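PDB 2I5I: carbohydrate deacetylase from Enterococcus faecalis, which probably removes acetyl groups from acetylated carbohydrates, a magnesium-dependent step in the breakdown of oligosaccharides. Local coordinates for residues Ile8-Asp13 with Pro154-Ser159; Arg123-Asp128 with Asn257-Ala262. All coordinates share one frame; numbering follows the deposited sequence.

Contact 1 of 2, residues Ile8-Asp13 with Pro154-Ser159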
# COMPACT_ATOMS: atom_id res chain seq x y z
N ILE A 8 -12.36 -25.65 -7.73
CA ILE A 8 -11.79 -24.47 -8.32
C ILE A 8 -12.90 -23.82 -9.13
O ILE A 8 -13.49 -24.43 -10.02
CB ILE A 8 -10.59 -24.83 -9.19
CG1 ILE A 8 -9.46 -25.56 -8.46
CG2 ILE A 8 -10.08 -23.59 -9.91
CD1 ILE A 8 -8.42 -26.12 -9.39
N ILE A 9 -13.24 -22.59 -8.81
CA ILE A 9 -14.19 -21.72 -9.49
C ILE A 9 -13.36 -20.61 -10.11
O ILE A 9 -12.80 -19.75 -9.46
CB ILE A 9 -15.28 -21.18 -8.55
CG1 ILE A 9 -15.97 -22.32 -7.82
CG2 ILE A 9 -16.29 -20.32 -9.28
CD1 ILE A 9 -17.08 -21.95 -6.87
N ASN A 10 -13.24 -20.74 -11.44
CA ASN A 10 -12.28 -19.91 -12.16
C ASN A 10 -13.04 -19.00 -13.11
O ASN A 10 -13.80 -19.45 -13.96
CB ASN A 10 -11.26 -20.74 -12.96
CG ASN A 10 -10.22 -19.86 -13.64
OD1 ASN A 10 -9.11 -19.65 -13.14
ND2 ASN A 10 -10.61 -19.36 -14.80
N ALA A 11 -12.78 -17.71 -12.95
CA ALA A 11 -13.35 -16.71 -13.84
C ALA A 11 -12.47 -16.53 -15.06
O ALA A 11 -11.31 -16.13 -14.94
CB ALA A 11 -13.50 -15.37 -13.11
N ASP A 12 -12.99 -16.80 -16.25
CA ASP A 12 -12.21 -16.55 -17.45
C ASP A 12 -12.23 -15.07 -17.84
O ASP A 12 -13.17 -14.33 -17.50
CB ASP A 12 -12.77 -17.42 -18.59
CG ASP A 12 -12.61 -18.91 -18.33
OD1 ASP A 12 -12.13 -19.30 -17.24
OD2 ASP A 12 -12.97 -19.70 -19.23
N ASP A 13 -11.18 -14.62 -18.51
CA ASP A 13 -11.08 -13.34 -19.18
C ASP A 13 -10.63 -12.19 -18.29
O ASP A 13 -10.92 -11.03 -18.58
CB ASP A 13 -12.43 -12.96 -19.82
CG ASP A 13 -12.84 -13.87 -20.97
OD1 ASP A 13 -11.94 -14.54 -21.50
OD2 ASP A 13 -14.04 -13.92 -21.35
N PRO A 154 0.25 -26.72 -14.24
CA PRO A 154 -0.93 -27.56 -14.48
C PRO A 154 -1.79 -26.87 -15.55
O PRO A 154 -1.68 -25.65 -15.74
CB PRO A 154 -1.65 -27.60 -13.14
CG PRO A 154 -1.17 -26.38 -12.44
CD PRO A 154 0.23 -26.11 -12.90
N LEU A 155 -2.61 -27.66 -16.20
CA LEU A 155 -3.39 -27.24 -17.35
C LEU A 155 -4.85 -27.61 -17.19
O LEU A 155 -5.16 -28.72 -16.75
CB LEU A 155 -2.81 -27.95 -18.60
CG LEU A 155 -3.59 -27.78 -19.88
CD1 LEU A 155 -3.54 -26.32 -20.34
CD2 LEU A 155 -3.05 -28.67 -21.00
N ARG A 156 -5.74 -26.70 -17.57
CA ARG A 156 -7.16 -26.95 -17.48
C ARG A 156 -7.54 -28.25 -18.23
O ARG A 156 -7.03 -28.45 -19.33
CB ARG A 156 -7.96 -25.78 -18.11
CG ARG A 156 -9.44 -26.09 -18.24
CD ARG A 156 -10.17 -24.90 -18.84
NE ARG A 156 -10.56 -23.98 -17.76
CZ ARG A 156 -11.20 -22.83 -18.00
NH1 ARG A 156 -11.49 -22.47 -19.24
NH2 ARG A 156 -11.56 -22.01 -17.01
N ASN A 157 -8.41 -29.03 -17.62
CA ASN A 157 -8.93 -30.23 -18.29
C ASN A 157 -9.67 -29.81 -19.55
O ASN A 157 -10.68 -29.10 -19.50
CB ASN A 157 -9.80 -30.99 -17.31
CG ASN A 157 -10.55 -32.18 -17.84
OD1 ASN A 157 -10.91 -32.25 -19.01
ND2 ASN A 157 -10.79 -33.11 -16.91
N ALA A 158 -9.19 -30.27 -20.69
CA ALA A 158 -9.76 -29.89 -21.97
C ALA A 158 -11.02 -30.61 -22.41
O ALA A 158 -11.60 -30.22 -23.44
CB ALA A 158 -8.67 -30.10 -23.03
N SER A 159 -11.50 -31.66 -21.73
CA SER A 159 -12.67 -32.35 -22.31
C SER A 159 -14.01 -31.80 -21.85
O SER A 159 -14.25 -31.73 -20.65
CB SER A 159 -12.59 -33.85 -21.97
OG SER A 159 -13.87 -34.48 -21.86
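Arg156 and Asp12 meet end-on in a buried salt bridge, each terminal nitrogen of the guanidinium reaching a different carboxylate oxygen. NH2 of Arg156 donates to OD1 of Asp12 at 2.8 Å, using that oxygen's syn lone pair, while NH1 of Arg156 lies 3.1 Å from OD2 of Asp12 in a straighter bond (165° at the hydrogen). The fork is not flat: carboxylate and guanidinium planes are turned 32° apart. Arg156 spans the gap because its chain leaves extended, CG anti to the backbone N (chi1 171°), and bends only at chi3. Asn10 stands beside this pair, its amide almost perpendicular to the guanidinium, and ND2 of Asn10 makes a weak bond of 2.9 Å to OD1 of Asp12. Further out, Ser35 OG binds OD1 of Asn10, and Asn212 ND2 holds OD2 of Asp12. A second carboxylate, Glu210, forms a salt bridge with NH2 of Arg156, with Asp128 at longer, weak range. Segment 8-13, carrying the C-terminal part of strand 6-11, is thereby joined through side chains to the loop after helix 138-151. Gripped at both terminal nitrogens, the guanidinium is held against rotation and in turn steadies the Asp12 carboxylate near the predicted magnesium ligand His130.

Contact 2 of 2, residues Arg123-Asp128 with Asn257-Ala262; sequences RPDHID and NYESLA
The rings of His126 and Tyr258 lie face on face in an offset stack, planes 2° from parallel and centroids 3.5 Å apart. CD1 of Tyr258 sits over the middle of the imidazole, and CD2 of His126 over the middle of the phenol ring. At the imidazole's edge, ND1 of His126 donates to OD1 of Asp125 over 2.7 Å, nearly in the ring plane, which fixes the rotation of the ring; water 3 lies at the edge of the tyrosine. His126 CG is tucked between its own backbone N and carbonyl carbon (chi1 82°), which lays the ring flat against Tyr258. No direct hydrogen bond crosses the contact; three waters bridge it instead. Water 3 links OD2 of Asp125 to the backbone N of Tyr258, water 2 joins the carbonyl oxygens of the same two residues, and water 1 donates to both OD2 of Asp125 and OE2 of Glu259, probably easing the proximity of these two oxygens, 4.4 Å apart. Glu259 OE1 forms a salt bridge with Arg123 of a neighbouring subunit, and Tyr258 OH a hydrogen bond with Glu210 of strand 208-213. The 3-10 turn 258-260, following strand 254-256, thus packs against the lead-in to strand 127-129, with Tyr258 reaching Ile8 and His126 reaching Asn10 on strand 6-11.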
# COMPACT_ATOMS: atom_id res chain seq x y z
N ARG A 123 4.45 -15.34 -11.90
CA ARG A 123 4.30 -16.58 -12.67
C ARG A 123 2.84 -16.95 -12.74
O ARG A 123 2.18 -16.91 -11.69
CB ARG A 123 5.10 -17.67 -11.95
CG ARG A 123 5.33 -18.93 -12.77
CD ARG A 123 6.43 -19.77 -12.10
NE ARG A 123 6.82 -20.80 -13.07
CZ ARG A 123 7.85 -20.68 -13.90
NH1 ARG A 123 8.67 -19.65 -13.98
NH2 ARG A 123 8.07 -21.71 -14.71
N PRO A 124 2.27 -17.36 -13.86
CA PRO A 124 0.89 -17.86 -13.79
C PRO A 124 0.86 -19.10 -12.91
O PRO A 124 1.87 -19.80 -12.80
CB PRO A 124 0.58 -18.21 -15.23
CG PRO A 124 1.88 -18.30 -15.95
CD PRO A 124 2.86 -17.45 -15.20
N ASP A 125 -0.25 -19.43 -12.25
CA ASP A 125 -0.26 -20.67 -11.48
C ASP A 125 -0.81 -21.82 -12.33
O ASP A 125 -0.81 -23.00 -11.91
CB ASP A 125 -1.05 -20.45 -10.19
CG ASP A 125 -2.55 -20.36 -10.33
OD1 ASP A 125 -3.00 -20.20 -11.48
OD2 ASP A 125 -3.26 -20.45 -9.29
N HIS A 126 -1.30 -21.52 -13.52
CA HIS A 126 -1.84 -22.53 -14.43
C HIS A 126 -2.15 -21.93 -15.79
O HIS A 126 -2.00 -20.73 -16.02
CB HIS A 126 -3.07 -23.19 -13.83
CG HIS A 126 -4.39 -22.52 -13.95
ND1 HIS A 126 -4.76 -21.48 -13.13
CD2 HIS A 126 -5.45 -22.74 -14.77
CE1 HIS A 126 -5.99 -21.10 -13.45
NE2 HIS A 126 -6.45 -21.83 -14.45
N ILE A 127 -2.56 -22.81 -16.69
CA ILE A 127 -2.84 -22.49 -18.07
C ILE A 127 -4.23 -22.98 -18.47
O ILE A 127 -4.67 -24.07 -18.12
CB ILE A 127 -1.82 -23.16 -19.04
CG1 ILE A 127 -0.39 -22.70 -18.83
CG2 ILE A 127 -2.24 -22.96 -20.49
CD1 ILE A 127 0.64 -23.51 -19.58
N ASP A 128 -4.93 -22.17 -19.24
CA ASP A 128 -6.19 -22.55 -19.86
C ASP A 128 -6.28 -21.77 -21.16
O ASP A 128 -5.29 -21.13 -21.51
CB ASP A 128 -7.36 -22.33 -18.93
CG ASP A 128 -7.77 -20.88 -18.72
OD1 ASP A 128 -7.08 -19.97 -19.21
OD2 ASP A 128 -8.80 -20.68 -18.04
N ASN A 257 -7.78 -23.57 -5.47
CA ASN A 257 -7.22 -22.94 -6.66
C ASN A 257 -6.19 -23.89 -7.26
O ASN A 257 -6.06 -24.99 -6.70
CB ASN A 257 -6.62 -21.56 -6.36
CG ASN A 257 -5.60 -21.59 -5.24
OD1 ASN A 257 -4.72 -22.46 -5.21
ND2 ASN A 257 -5.74 -20.63 -4.34
N TYR A 258 -5.53 -23.52 -8.35
CA TYR A 258 -4.59 -24.45 -8.98
C TYR A 258 -3.30 -24.63 -8.20
O TYR A 258 -2.43 -25.40 -8.63
CB TYR A 258 -4.27 -24.02 -10.43
CG TYR A 258 -5.22 -24.55 -11.49
CD1 TYR A 258 -6.46 -24.01 -11.73
CD2 TYR A 258 -4.85 -25.63 -12.29
CE1 TYR A 258 -7.34 -24.47 -12.70
CE2 TYR A 258 -5.71 -26.10 -13.26
CZ TYR A 258 -6.95 -25.55 -13.48
OH TYR A 258 -7.76 -26.05 -14.46
N GLU A 259 -3.08 -23.98 -7.06
CA GLU A 259 -1.97 -24.31 -6.18
C GLU A 259 -2.11 -25.76 -5.70
O GLU A 259 -1.13 -26.39 -5.30
CB GLU A 259 -1.91 -23.42 -4.93
CG GLU A 259 -1.46 -21.99 -5.15
CD GLU A 259 -0.08 -21.86 -5.77
OE1 GLU A 259 0.80 -22.73 -5.53
OE2 GLU A 259 0.15 -20.88 -6.52
N SER A 260 -3.31 -26.31 -5.73
CA SER A 260 -3.63 -27.67 -5.34
C SER A 260 -3.15 -28.68 -6.38
O SER A 260 -3.17 -29.89 -6.13
CB SER A 260 -5.13 -27.84 -5.15
OG SER A 260 -5.81 -27.81 -6.40
N LEU A 261 -2.72 -28.18 -7.52
CA LEU A 261 -2.23 -28.95 -8.66
C LEU A 261 -0.84 -28.55 -9.12
O LEU A 261 -0.46 -28.82 -10.26
CB LEU A 261 -3.19 -28.79 -9.85
CG LEU A 261 -4.60 -29.36 -9.66
CD1 LEU A 261 -5.48 -28.95 -10.83
CD2 LEU A 261 -4.55 -30.88 -9.48
N ALA A 262 -0.06 -27.92 -8.25
CA ALA A 262 1.28 -27.48 -8.54
C ALA A 262 2.18 -28.69 -8.79
O ALA A 262 2.04 -29.71 -8.11
CB ALA A 262 1.85 -26.64 -7.41
O HOH W 1 -1.90 -19.22 -7.19
O HOH W 2 -0.18 -24.18 -9.58
O HOH W 3 -5.96 -20.91 -9.51

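Overall arrangement
From the N terminus, strand 6-11 delivers the first half of contact 1, and the chain then runs through strands 35-38 and 60-65 to residues 123-128, the first half of contact 2. Helix 138-151 follows, and the loop behind it closes contact 1 at 154-159. Contact 2 closes only near the C terminus, at 257-262, so the two loops cross. The contacts also touch directly: probable backbone hydrogen bonds flank Ile127, from Arg156 N to Ile127 O (2.9 Å) and from Ile127 N to Pro154 O (3.1 Å). Together they illustrate how ends and connecting loops of one parallel sheet are tied across large sequence separations.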